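Thylakoid lumenal 15 kDa protein 1, chloroplastic (Arabidopsis thaliana, PDB 3N90) is of unknown function but folds as a right-handed quadrilateral beta helix of pentapeptide repeats in the chloroplast thylakoid lumen. Local coordinates at residues G128-A131 / T132-N135. The protein carries 2 engineered substitutions. Numbering follows the deposited sequence.
Sequences GVNA and TTGN
N130 and T133 meet inside a tight loop that reverses the chain, where the asparagine amide adds a side-chain acceptor to the backbone bonds. With CG anti to the backbone N (chi1 -174°), the N130 side chain folds over the turn, and its OD1 receives T133 N at 2.6 Å on a lone pair in the carbonyl plane. T132 N also approaches OD1, though that bond is weak and its geometry uncertain. The main chain of N130 is gripped as well: its carbonyl O accepts from G134 N at 2.7 Å, and its N donates nearly straight to N135 O at 3.2 Å. T133 OG1 lies 3.3 Å from N130 CB and accepts from N135 N at 3.2 Å, which makes an ST turn of T133 to N135. Outside this polar core, V129 lays CG1 against the returning limb of the loop, 3.4 Å from G134 C. G134 turns the chain with a positive phi of 61°, a conformation that favours glycine. An alanine in place of N130 would probably leave T133 N without its side-chain acceptor and the turn freer to change shape. The buried amide is fixed at its other end too, since ND2 donates to G106 O, while D108 OD2 pairs with both T133 OG1 and N135 ND2. Through these bonds, and one from A131 N to N85 OD1, the loop, which connects helix 116-125 with helix 137-140, folds back from the C-terminal helices onto the coils of the beta helix.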
ATOM      1  N   GLY A 128     -13.079   1.816  10.678  1.00 28.24           N
ATOM      2  CA  GLY A 128     -13.414   0.556  10.047  1.00 27.80           C
ATOM      3  C   GLY A 128     -12.721  -0.647  10.602  1.00 28.08           C
ATOM      4  O   GLY A 128     -11.817  -0.557  11.475  1.00 28.10           O
ATOM      5  N   VAL A 129     -13.160  -1.797  10.084  1.00 27.57           N
ATOM      6  CA  VAL A 129     -12.589  -3.076  10.427  1.00 28.33           C
ATOM      7  C   VAL A 129     -12.192  -3.732   9.117  1.00 27.33           C
ATOM      8  O   VAL A 129     -12.903  -3.637   8.117  1.00 27.32           O
ATOM      9  CB  VAL A 129     -13.585  -4.034  11.166  1.00 28.03           C
ATOM     10  CG1 VAL A 129     -12.812  -5.082  11.954  1.00 29.78           C
ATOM     11  CG2 VAL A 129     -14.506  -3.249  12.106  1.00 30.22           C
ATOM     12  N   ASN A 130     -11.055  -4.387   9.160  1.00 27.41           N
ATOM     13  CA  ASN A 130     -10.494  -5.057   7.996  1.00 27.51           C
ATOM     14  C   ASN A 130     -11.332  -6.280   7.611  1.00 27.74           C
ATOM     15  O   ASN A 130     -11.373  -7.246   8.387  1.00 29.19           O
ATOM     16  CB  ASN A 130      -9.068  -5.460   8.324  1.00 26.47           C
ATOM     17  CG  ASN A 130      -8.336  -6.039   7.133  1.00 27.54           C
ATOM     18  OD1 ASN A 130      -8.303  -7.248   6.959  1.00 25.27           O
ATOM     19  ND2 ASN A 130      -7.744  -5.181   6.313  1.00 25.69           N
ATOM     20  N   ALA A 131     -11.983  -6.223   6.441  1.00 27.48           N
ATOM     21  CA  ALA A 131     -12.851  -7.321   5.930  1.00 27.26           C
ATOM     22  C   ALA A 131     -12.169  -8.667   6.025  1.00 26.83           C
ATOM     23  O   ALA A 131     -12.842  -9.702   6.016  1.00 27.04           O
ATOM     24  CB  ALA A 131     -13.261  -7.078   4.490  1.00 28.05           C
ATOM     25  N   THR A 132     -10.836  -8.639   6.080  1.00 26.74           N
ATOM     26  CA  THR A 132      -9.992  -9.837   6.097  1.00 26.92           C
ATOM     27  C   THR A 132      -9.584 -10.252   7.495  1.00 26.99           C
ATOM     28  O   THR A 132      -9.727 -11.416   7.851  1.00 26.84           O
ATOM     29  CB  THR A 132      -8.726  -9.697   5.150  1.00 27.01           C
ATOM     30  OG1 THR A 132      -9.164  -9.655   3.786  1.00 28.52           O
ATOM     31  CG2 THR A 132      -7.743 -10.835   5.340  1.00 25.46           C
ATOM     32  N   THR A 133      -9.103  -9.309   8.307  1.00 27.25           N
ATOM     33  CA  THR A 133      -8.538  -9.666   9.612  1.00 27.49           C
ATOM     34  C   THR A 133      -9.453  -9.360  10.817  1.00 27.47           C
ATOM     35  O   THR A 133      -9.209  -9.838  11.914  1.00 27.92           O
ATOM     36  CB  THR A 133      -7.154  -8.993   9.903  1.00 28.16           C
ATOM     37  OG1 THR A 133      -7.337  -7.583  10.105  1.00 26.13           O
ATOM     38  CG2 THR A 133      -6.126  -9.257   8.779  1.00 28.78           C
ATOM     39  N   GLY A 134     -10.472  -8.543  10.637  1.00 28.23           N
ATOM     40  CA  GLY A 134     -11.277  -8.166  11.800  1.00 29.19           C
ATOM     41  C   GLY A 134     -10.469  -7.417  12.875  1.00 29.83           C
ATOM     42  O   GLY A 134     -10.858  -7.365  14.059  1.00 29.99           O
ATOM     43  N   ASN A 135      -9.318  -6.874  12.484  1.00 29.35           N
ATOM     44  CA  ASN A 135      -8.606  -5.916  13.331  1.00 28.64           C
ATOM     45  C   ASN A 135      -9.190  -4.519  13.095  1.00 28.35           C
ATOM     46  O   ASN A 135      -9.608  -4.170  11.980  1.00 29.08           O
ATOM     47  CB  ASN A 135      -7.096  -5.973  13.113  1.00 28.89           C
ATOM     48  CG  ASN A 135      -6.447  -7.112  13.840  1.00 30.34           C
ATOM     49  OD1 ASN A 135      -6.985  -7.607  14.845  1.00 31.87           O
ATOM     50  ND2 ASN A 135      -5.271  -7.536  13.365  1.00 28.69           N
TER
HETATM   51  O   HOH W   1     -12.829 -12.225   6.976  1.00 26.53           O